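Local coordinates for MGS-M4 (Unidentified, PDB 4Q3M), which probably works as an NAD(P)H-dependent oxidoreductase of the aldo-keto reductase family, with a TIM-barrel fold and a substrate that remains unknown, at residues A[4-9]-A[154-159]; A[73-78]-A[105-110]; A[86-91]-A[98-103]. All blocks are in the same frame, centred on the assembly; numbering follows the deposited sequence.

Contact 1. Residues A[4-9]-A[154-159]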
loop_
_atom_site.group_PDB
_atom_site.type_symbol
_atom_site.label_atom_id
_atom_site.label_comp_id
_atom_site.label_asym_id
_atom_site.label_seq_id
_atom_site.Cartn_x
_atom_site.Cartn_y
_atom_site.Cartn_z
ATOM N N VAL A 4 3.966 16.476 -21.597
ATOM C CA VAL A 4 3.313 15.263 -22.061
ATOM C C VAL A 4 1.891 15.611 -22.480
ATOM O O VAL A 4 1.358 16.644 -22.077
ATOM C CB VAL A 4 3.281 14.174 -20.971
ATOM C CG1 VAL A 4 4.689 13.863 -20.488
ATOM C CG2 VAL A 4 2.400 14.609 -19.808
ATOM N N LYS A 5 1.272 14.763 -23.293
ATOM C CA LYS A 5 -0.124 14.984 -23.650
ATOM C C LYS A 5 -1.038 13.895 -23.101
ATOM O O LYS A 5 -0.834 12.705 -23.330
ATOM C CB LYS A 5 -0.296 15.102 -25.167
ATOM C CG LYS A 5 0.827 15.846 -25.873
ATOM C CD LYS A 5 0.283 16.646 -27.047
ATOM C CE LYS A 5 -0.689 15.831 -27.884
ATOM N NZ LYS A 5 -1.649 16.714 -28.606
ATOM N N LEU A 6 -2.046 14.334 -22.357
ATOM C CA LEU A 6 -3.020 13.444 -21.743
ATOM C C LEU A 6 -3.916 12.844 -22.821
ATOM O O LEU A 6 -3.829 13.231 -23.986
ATOM C CB LEU A 6 -3.845 14.211 -20.707
ATOM C CG LEU A 6 -2.997 15.083 -19.771
ATOM C CD1 LEU A 6 -3.865 15.822 -18.769
ATOM C CD2 LEU A 6 -1.936 14.259 -19.053
ATOM N N ASN A 7 -4.781 11.908 -22.439
ATOM C CA ASN A 7 -5.592 11.177 -23.412
ATOM C C ASN A 7 -6.597 12.048 -24.170
ATOM O O ASN A 7 -7.203 11.600 -25.143
ATOM C CB ASN A 7 -6.322 10.017 -22.723
ATOM C CG ASN A 7 -7.244 10.476 -21.603
ATOM O OD1 ASN A 7 -8.006 11.431 -21.750
ATOM N ND2 ASN A 7 -7.175 9.787 -20.470
ATOM N N ASN A 8 -6.773 13.288 -23.723
ATOM C CA ASN A 8 -7.652 14.230 -24.407
ATOM C C ASN A 8 -6.853 15.264 -25.193
ATOM O O ASN A 8 -7.356 16.345 -25.505
ATOM C CB ASN A 8 -8.575 14.927 -23.406
ATOM C CG ASN A 8 -7.825 15.846 -22.460
ATOM O OD1 ASN A 8 -6.647 15.636 -22.176
ATOM N ND2 ASN A 8 -8.509 16.872 -21.968
ATOM N N ASN A 9 -5.602 14.917 -25.492
ATOM C CA ASN A 9 -4.682 15.754 -26.266
ATOM C C ASN A 9 -4.311 17.066 -25.575
ATOM O O ASN A 9 -3.745 17.962 -26.201
ATOM C CB ASN A 9 -5.265 16.058 -27.650
ATOM C CG ASN A 9 -5.669 14.805 -28.400
ATOM O OD1 ASN A 9 -4.973 13.792 -28.358
ATOM N ND2 ASN A 9 -6.802 14.870 -29.090
ATOM N N PRO A 154 -10.419 8.640 -16.854
ATOM C CA PRO A 154 -9.383 9.321 -16.068
ATOM C C PRO A 154 -8.148 9.644 -16.900
ATOM O O PRO A 154 -7.737 8.837 -17.733
ATOM C CB PRO A 154 -9.053 8.305 -14.972
ATOM C CG PRO A 154 -10.305 7.522 -14.810
ATOM C CD PRO A 154 -10.894 7.414 -16.188
ATOM N N MET A 155 -7.566 10.815 -16.670
ATOM C CA MET A 155 -6.444 11.275 -17.476
ATOM C C MET A 155 -5.145 11.290 -16.679
ATOM O O MET A 155 -4.061 11.134 -17.242
ATOM C CB MET A 155 -6.735 12.670 -18.035
ATOM C CG MET A 155 -8.085 12.782 -18.727
ATOM S SD MET A 155 -8.475 14.458 -19.262
ATOM C CE MET A 155 -10.128 14.228 -19.911
ATOM N N VAL A 156 -5.257 11.482 -15.367
ATOM C CA VAL A 156 -4.087 11.587 -14.501
ATOM C C VAL A 156 -4.292 10.848 -13.180
ATOM O O VAL A 156 -5.356 10.941 -12.566
ATOM C CB VAL A 156 -3.740 13.069 -14.203
ATOM C CG1 VAL A 156 -2.667 13.175 -13.125
ATOM C CG2 VAL A 156 -3.298 13.788 -15.471
ATOM N N ASN A 157 -3.274 10.105 -12.753
ATOM C CA ASN A 157 -3.266 9.498 -11.427
ATOM C C ASN A 157 -2.032 9.934 -10.641
ATOM O O ASN A 157 -0.931 9.435 -10.873
ATOM C CB ASN A 157 -3.316 7.972 -11.528
ATOM C CG ASN A 157 -3.461 7.300 -10.172
ATOM O OD1 ASN A 157 -3.883 7.924 -9.198
ATOM N ND2 ASN A 157 -3.111 6.021 -10.105
ATOM N N GLN A 158 -2.215 10.873 -9.718
ATOM C CA GLN A 158 -1.100 11.379 -8.924
ATOM C C GLN A 158 -0.872 10.532 -7.676
ATOM O O GLN A 158 -1.689 10.533 -6.756
ATOM C CB GLN A 158 -1.332 12.839 -8.527
ATOM C CG GLN A 158 -0.180 13.436 -7.734
ATOM C CD GLN A 158 -0.443 14.859 -7.286
ATOM O OE1 GLN A 158 -0.314 15.182 -6.106
ATOM N NE2 GLN A 158 -0.809 15.721 -8.228
ATOM N N VAL A 159 0.244 9.811 -7.650
ATOM C CA VAL A 159 0.559 8.936 -6.526
ATOM C C VAL A 159 2.000 9.102 -6.055
ATOM O O VAL A 159 2.857 9.584 -6.799
ATOM C CB VAL A 159 0.327 7.454 -6.881
ATOM C CG1 VAL A 159 -1.158 7.173 -7.067
ATOM C CG2 VAL A 159 1.113 7.078 -8.129
HETATM O O HOH W 1 -3.994 10.735 -19.692
#

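Contact 2. Residues A[73-78]-A[105-110]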
loop_
_atom_site.group_PDB
_atom_site.type_symbol
_atom_site.label_atom_id
_atom_site.label_comp_id
_atom_site.label_asym_id
_atom_site.label_seq_id
_atom_site.Cartn_x
_atom_site.Cartn_y
_atom_site.Cartn_z
ATOM N N LYS A 73 -6.938 20.035 -6.085
ATOM C CA LYS A 73 -7.566 18.762 -5.767
ATOM C C LYS A 73 -8.787 18.940 -4.883
ATOM O O LYS A 73 -8.919 19.937 -4.174
ATOM C CB LYS A 73 -6.566 17.833 -5.079
ATOM C CG LYS A 73 -5.198 17.814 -5.734
ATOM C CD LYS A 73 -4.254 16.861 -5.030
ATOM C CE LYS A 73 -2.843 16.996 -5.577
ATOM N NZ LYS A 73 -2.225 18.305 -5.218
ATOM N N LEU A 74 -9.673 17.955 -4.927
ATOM C CA LEU A 74 -10.868 17.974 -4.108
ATOM C C LEU A 74 -10.633 17.128 -2.858
ATOM O O LEU A 74 -10.214 15.976 -2.959
ATOM C CB LEU A 74 -12.060 17.438 -4.886
ATOM C CG LEU A 74 -13.207 17.082 -3.955
ATOM C CD1 LEU A 74 -14.073 18.304 -3.808
ATOM C CD2 LEU A 74 -13.989 15.915 -4.448
ATOM N N TRP A 75 -10.904 17.690 -1.684
ATOM C CA TRP A 75 -10.614 16.993 -0.433
ATOM C C TRP A 75 -11.684 15.958 -0.075
ATOM O O TRP A 75 -12.825 16.044 -0.531
ATOM C CB TRP A 75 -10.447 18.002 0.706
ATOM C CG TRP A 75 -10.008 17.392 2.000
ATOM C CD1 TRP A 75 -10.670 17.436 3.191
ATOM C CD2 TRP A 75 -8.817 16.628 2.231
ATOM N NE1 TRP A 75 -9.961 16.756 4.151
ATOM C CE2 TRP A 75 -8.820 16.249 3.587
ATOM C CE3 TRP A 75 -7.746 16.230 1.423
ATOM C CZ2 TRP A 75 -7.796 15.494 4.155
ATOM C CZ3 TRP A 75 -6.730 15.480 1.988
ATOM C CH2 TRP A 75 -6.763 15.120 3.341
ATOM N N ASN A 76 -11.292 14.986 0.747
ATOM C CA ASN A 76 -12.135 13.853 1.124
ATOM C C ASN A 76 -13.524 14.228 1.637
ATOM O O ASN A 76 -14.511 13.565 1.317
ATOM C CB ASN A 76 -11.425 13.015 2.192
ATOM C CG ASN A 76 -10.019 12.622 1.785
ATOM O OD1 ASN A 76 -9.523 13.035 0.737
ATOM N ND2 ASN A 76 -9.364 11.822 2.620
ATOM N N THR A 77 -13.595 15.289 2.434
ATOM C CA THR A 77 -14.848 15.684 3.070
ATOM C C THR A 77 -15.873 16.226 2.077
ATOM O O THR A 77 -17.059 16.323 2.395
ATOM C CB THR A 77 -14.610 16.754 4.154
ATOM O OG1 THR A 77 -14.073 17.938 3.552
ATOM C CG2 THR A 77 -13.644 16.241 5.210
ATOM N N ASP A 78 -15.421 16.574 0.878
ATOM C CA ASP A 78 -16.299 17.194 -0.107
ATOM C C ASP A 78 -16.737 16.226 -1.205
ATOM O O ASP A 78 -17.367 16.637 -2.180
ATOM C CB ASP A 78 -15.609 18.400 -0.744
ATOM C CG ASP A 78 -15.397 19.540 0.227
ATOM O OD1 ASP A 78 -16.226 19.708 1.145
ATOM O OD2 ASP A 78 -14.396 20.272 0.067
ATOM N N ILE A 105 -9.298 13.942 -7.686
ATOM C CA ILE A 105 -9.829 13.392 -6.446
ATOM C C ILE A 105 -8.641 13.022 -5.566
ATOM O O ILE A 105 -7.814 12.196 -5.950
ATOM C CB ILE A 105 -10.718 12.157 -6.688
ATOM C CG1 ILE A 105 -11.830 12.484 -7.689
ATOM C CG2 ILE A 105 -11.305 11.657 -5.377
ATOM C CD1 ILE A 105 -12.745 11.316 -7.994
ATOM N N HIS A 106 -8.554 13.642 -4.392
ATOM C CA HIS A 106 -7.353 13.556 -3.564
ATOM C C HIS A 106 -7.102 12.152 -3.013
ATOM O O HIS A 106 -5.979 11.652 -3.066
ATOM C CB HIS A 106 -7.441 14.559 -2.412
ATOM C CG HIS A 106 -6.110 15.056 -1.941
ATOM N ND1 HIS A 106 -5.933 16.318 -1.414
ATOM C CD2 HIS A 106 -4.892 14.466 -1.922
ATOM C CE1 HIS A 106 -4.663 16.482 -1.089
ATOM N NE2 HIS A 106 -4.010 15.373 -1.387
ATOM N N TRP A 107 -8.147 11.524 -2.484
ATOM C CA TRP A 107 -8.031 10.178 -1.928
ATOM C C TRP A 107 -9.233 9.314 -2.299
ATOM O O TRP A 107 -10.295 9.827 -2.653
ATOM C CB TRP A 107 -7.891 10.229 -0.404
ATOM C CG TRP A 107 -6.647 10.906 0.090
ATOM C CD1 TRP A 107 -6.492 12.233 0.367
ATOM C CD2 TRP A 107 -5.391 10.284 0.389
ATOM N NE1 TRP A 107 -5.215 12.479 0.810
ATOM C CE2 TRP A 107 -4.519 11.299 0.834
ATOM C CE3 TRP A 107 -4.918 8.970 0.321
ATOM C CZ2 TRP A 107 -3.201 11.040 1.206
ATOM C CZ3 TRP A 107 -3.609 8.715 0.692
ATOM C CH2 TRP A 107 -2.765 9.745 1.129
ATOM N N PHE A 108 -9.062 7.999 -2.209
ATOM C CA PHE A 108 -10.166 7.071 -2.428
ATOM C C PHE A 108 -10.995 6.923 -1.157
ATOM O O PHE A 108 -10.460 6.637 -0.086
ATOM C CB PHE A 108 -9.646 5.707 -2.886
ATOM C CG PHE A 108 -10.732 4.702 -3.150
ATOM C CD1 PHE A 108 -11.444 4.728 -4.338
ATOM C CD2 PHE A 108 -11.036 3.728 -2.212
ATOM C CE1 PHE A 108 -12.442 3.804 -4.584
ATOM C CE2 PHE A 108 -12.033 2.802 -2.454
ATOM C CZ PHE A 108 -12.736 2.839 -3.641
ATOM N N LYS A 109 -12.303 7.126 -1.281
ATOM C CA LYS A 109 -13.205 7.042 -0.139
ATOM C C LYS A 109 -14.429 6.195 -0.468
ATOM O O LYS A 109 -15.556 6.564 -0.140
ATOM C CB LYS A 109 -13.641 8.442 0.305
ATOM C CG LYS A 109 -12.498 9.346 0.742
ATOM C CD LYS A 109 -11.957 8.946 2.105
ATOM C CE LYS A 109 -13.000 9.155 3.193
ATOM N NZ LYS A 109 -12.445 8.910 4.553
ATOM N N GLY A 110 -14.203 5.057 -1.115
ATOM C CA GLY A 110 -15.289 4.194 -1.540
ATOM C C GLY A 110 -15.617 4.398 -3.006
ATOM O O GLY A 110 -15.436 5.492 -3.541
HETATM O O HOH W 2 -7.761 18.753 -1.485
HETATM O O HOH W 3 -10.721 13.101 -1.819
#

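Contact 3. Residues A[86-91]-A[98-103]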
loop_
_atom_site.group_PDB
_atom_site.type_symbol
_atom_site.label_atom_id
_atom_site.label_comp_id
_atom_site.label_asym_id
_atom_site.label_seq_id
_atom_site.Cartn_x
_atom_site.Cartn_y
_atom_site.Cartn_z
ATOM N N GLU A 86 -19.673 22.482 -5.492
ATOM C CA GLU A 86 -19.515 23.650 -4.633
ATOM C C GLU A 86 -18.069 23.830 -4.181
ATOM O O GLU A 86 -17.560 24.949 -4.131
ATOM C CB GLU A 86 -20.438 23.541 -3.414
ATOM C CG GLU A 86 -20.314 24.688 -2.419
ATOM C CD GLU A 86 -20.871 26.002 -2.945
ATOM O OE1 GLU A 86 -21.480 26.009 -4.037
ATOM O OE2 GLU A 86 -20.701 27.032 -2.259
ATOM N N ALA A 87 -17.411 22.722 -3.854
ATOM C CA ALA A 87 -16.020 22.762 -3.417
ATOM C C ALA A 87 -15.105 23.192 -4.558
ATOM O O ALA A 87 -14.028 23.743 -4.330
ATOM C CB ALA A 87 -15.595 21.411 -2.878
ATOM N N PHE A 88 -15.543 22.934 -5.786
ATOM C CA PHE A 88 -14.791 23.331 -6.968
ATOM C C PHE A 88 -14.863 24.838 -7.186
ATOM O O PHE A 88 -13.858 25.479 -7.495
ATOM C CB PHE A 88 -15.310 22.597 -8.204
ATOM C CG PHE A 88 -14.660 23.033 -9.483
ATOM C CD1 PHE A 88 -13.378 22.614 -9.798
ATOM C CD2 PHE A 88 -15.327 23.860 -10.370
ATOM C CE1 PHE A 88 -12.774 23.015 -10.970
ATOM C CE2 PHE A 88 -14.729 24.264 -11.549
ATOM C CZ PHE A 88 -13.449 23.839 -11.849
ATOM N N ASN A 89 -16.060 25.398 -7.029
ATOM C CA ASN A 89 -16.257 26.836 -7.166
ATOM C C ASN A 89 -15.481 27.595 -6.100
ATOM O O ASN A 89 -14.972 28.688 -6.349
ATOM C CB ASN A 89 -17.743 27.187 -7.089
ATOM C CG ASN A 89 -18.588 26.366 -8.042
ATOM O OD1 ASN A 89 -18.183 26.096 -9.173
ATOM N ND2 ASN A 89 -19.768 25.960 -7.586
ATOM N N THR A 90 -15.396 27.006 -4.911
ATOM C CA THR A 90 -14.609 27.576 -3.826
ATOM C C THR A 90 -13.130 27.586 -4.200
ATOM O O THR A 90 -12.438 28.584 -4.000
ATOM C CB THR A 90 -14.806 26.795 -2.513
ATOM O OG1 THR A 90 -16.192 26.814 -2.146
ATOM C CG2 THR A 90 -13.981 27.413 -1.394
ATOM N N SER A 91 -12.656 26.471 -4.748
ATOM C CA SER A 91 -11.284 26.374 -5.236
ATOM C C SER A 91 -11.041 27.392 -6.337
ATOM O O SER A 91 -10.036 28.106 -6.338
ATOM C CB SER A 91 -10.994 24.966 -5.760
ATOM O OG SER A 91 -10.949 24.022 -4.705
ATOM N N ASP A 98 -11.124 31.252 -13.360
ATOM C CA ASP A 98 -12.439 30.657 -13.599
ATOM C C ASP A 98 -12.376 29.563 -14.669
ATOM O O ASP A 98 -13.369 29.272 -15.336
ATOM C CB ASP A 98 -13.488 31.722 -13.943
ATOM C CG ASP A 98 -14.285 32.181 -12.716
ATOM O OD1 ASP A 98 -13.891 31.879 -11.571
ATOM O OD2 ASP A 98 -15.322 32.852 -12.895
ATOM N N TYR A 99 -11.191 28.977 -14.824
ATOM C CA TYR A 99 -11.042 27.643 -15.403
ATOM C C TYR A 99 -9.792 27.015 -14.793
ATOM O O TYR A 99 -8.814 27.710 -14.516
ATOM C CB TYR A 99 -10.956 27.672 -16.938
ATOM C CG TYR A 99 -9.575 27.911 -17.519
ATOM C CD1 TYR A 99 -8.712 26.850 -17.784
ATOM C CD2 TYR A 99 -9.149 29.193 -17.840
ATOM C CE1 TYR A 99 -7.455 27.066 -18.322
ATOM C CE2 TYR A 99 -7.895 29.417 -18.382
ATOM C CZ TYR A 99 -7.053 28.351 -18.621
ATOM O OH TYR A 99 -5.805 28.573 -19.159
ATOM N N ILE A 100 -9.832 25.706 -14.570
ATOM C CA ILE A 100 -8.710 24.996 -13.963
ATOM C C ILE A 100 -8.166 23.950 -14.931
ATOM O O ILE A 100 -8.931 23.250 -15.589
ATOM C CB ILE A 100 -9.127 24.334 -12.631
ATOM C CG1 ILE A 100 -9.376 25.406 -11.572
ATOM C CG2 ILE A 100 -8.060 23.372 -12.137
ATOM C CD1 ILE A 100 -9.892 24.872 -10.258
ATOM N N ASP A 101 -6.843 23.857 -15.026
ATOM C CA ASP A 101 -6.206 22.938 -15.963
ATOM C C ASP A 101 -6.456 21.477 -15.596
ATOM O O ASP A 101 -6.823 20.670 -16.450
ATOM C CB ASP A 101 -4.704 23.211 -16.033
ATOM C CG ASP A 101 -4.390 24.616 -16.511
ATOM O OD1 ASP A 101 -4.327 24.828 -17.740
ATOM O OD2 ASP A 101 -4.208 25.509 -15.656
ATOM N N LEU A 102 -6.257 21.141 -14.325
ATOM C CA LEU A 102 -6.433 19.768 -13.866
ATOM C C LEU A 102 -7.096 19.718 -12.492
ATOM O O LEU A 102 -6.719 20.455 -11.582
ATOM C CB LEU A 102 -5.086 19.043 -13.829
ATOM C CG LEU A 102 -5.070 17.587 -13.358
ATOM C CD1 LEU A 102 -5.980 16.725 -14.219
ATOM C CD2 LEU A 102 -3.650 17.042 -13.365
ATOM N N TYR A 103 -8.087 18.845 -12.353
ATOM C CA TYR A 103 -8.783 18.670 -11.082
ATOM C C TYR A 103 -8.751 17.200 -10.675
ATOM O O TYR A 103 -9.142 16.326 -11.448
ATOM C CB TYR A 103 -10.223 19.174 -11.184
ATOM C CG TYR A 103 -10.852 19.528 -9.856
ATOM C CD1 TYR A 103 -10.149 20.253 -8.903
ATOM C CD2 TYR A 103 -12.157 19.157 -9.562
ATOM C CE1 TYR A 103 -10.722 20.585 -7.689
ATOM C CE2 TYR A 103 -12.740 19.486 -8.349
ATOM C CZ TYR A 103 -12.017 20.201 -7.418
ATOM O OH TYR A 103 -12.591 20.530 -6.211
#

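Contact 1. Residues A[4-9]-A[154-159]
Leu6, Asn7 and Asn8 meet Met155 and Val156 in a buried packing contact at the end of the TIM barrel where the strands begin; here the turn of the N-terminal beta-hairpin lies against the start of barrel strand 156-160. Such a hairpin closing the bottom of the barrel is familiar in aldo-keto reductases. Here strands 3-5 and 11-13 form it, and a type I turn from Leu6 to Asn9 presents the three contact residues. Leu6 faces the barrel strand: both its methyls reach Val156 CG2, the CD2 distance being 3.9 Å, and Leu6 also packs on Ala132 and Gln180. Met155 is extended beyond CG and runs crosswise to both asparagine side chains. With CG between its backbone N and carbonyl carbon (chi1 60°), Asn7 lays its amide beside Met155 CG and sends ND2 to Pro154 O in a weak bond of 3.0 Å, bent to 121° at the hydrogen; Asn178 O also accepts from ND2. The Asn8 amide is steadied through ND2 by Tyr125 OH and Lys131 O. The middle of the amide rests on the thioether, with Asn8 CG 3.5 Å from Met155 SD and Asn8 ND2 3.7 Å from Met155 CE.

Contact 2. Residues A[73-78]-A[105-110]
His106 and Trp75 both swing CG opposite the backbone N (chi1 -151° and -174°), and these torsions bring their rings together although Trp75 starts out with its CB pointing away from 105-110. The six-membered ring of Trp75 presents an edge, off centre, to one face of His106: centroids are 5.1 Å apart and the planes stand at 80°, with Trp75 CE3 3.4 Å from His106 ND1. The opposite imidazole face is taken by the Lys73 chain, whose CD sits almost squarely above the ring, 3.8 Å from its centroid, in a CH-pi contact. The histidine is thus held between an aliphatic chain and an indole, while a water in its ring plane lies 3.0 Å from ND1. Beyond CD, Lys73 NZ forms a salt bridge with Asp43; this lysine and His106 are consistent with the Lys and His of the family's catalytic tetrad. Trp107 lies alongside Trp75 and completes an aromatic cluster. Its CD1 edge faces Asn76 OD1 at 3.2 Å, and Asn76 ND2 turns instead to Tyr274 O at the C-terminus. Another water accepts the backbone N-H of Trp107 and lies near both Leu74 O and Asn76 OD1. In the backbone, a parallel bridge pairs Leu74 with Ile105, and His106 N donates to Leu74 O at 3.2 Å. The contact therefore joins the C-terminal ends of neighbouring barrel strands 69-74 and 102-105, with Leu74 and Ile105 packed outward on Thr117 and Phe121 of helix 111-126, and Leu74 also on Thr84 and Ala87 of helix 81-94.

Contact 3. Residues A[86-91]-A[98-103]
Ala87 makes the first approach to Tyr103 along the helix, its carbonyl O lying 4.0 Å from the phenol OH. Ala87 O also accepts the backbone N-H of Ser91, one turn further along the helix. Phe88 carries the contact. Its CG stands opposite the backbone N (chi1 175°), which carries the ring off the helix so that one edge meets both Tyr103 and Ile100. The pair with Tyr103 is edge-to-face: Phe88 CD1 points at the middle of the phenol ring, the centroids are 4.9 Å apart and the planes are turned by 68°. The neighbouring atom on the same edge, Phe88 CE1, lies 3.5 Å from Ile100 CD1, the two side chains coming from opposite directions. Lys129 and Val130 also pack on Phe88, so the ring is buried among loop and strand residues. Thr90 turns back along the helix: its backbone N and its OG1, the latter at 3.0 Å, both donate to Glu86 O, which is gripped from opposite faces of the carbonyl plane. Ser91 finishes the row: its OG stays 4.1 Å from Tyr103 OH, a distance of packing, and is hydrogen-bonded to Glu51. On the strand side Tyr103 also touches Leu74 and meets the ring of Phe121 of helix 111-126. No hydrogen bond crosses the interface. An apolar seam of this kind, between an outer helix and the strand that follows it, is what packs the second half of a beta-alpha-beta unit in a TIM barrel, here strand 69-74, helix 81-94 and strand 102-105.

All three contacts reach the same parallel barrel but at different levels. Contact 1 lies at the N-terminal end of the strands and contact 2 at the C-terminal end, their centres about 18 Å apart; contact 3 packs a helix on the outside, about 17 Å from contact 1 and 14 Å from contact 2. Contacts 2 and 3 share a border, where Leu74 CB lies 3.4 Å from Tyr103 OH. Contacts 1 and 3 meet through Val156 and Leu102. Inside the barrel, Gln158 of 154-159 touches Lys73 and bonds to Asp43, the salt-bridge partner of that lysine, linking contact 1 to the probable active site at contact 2.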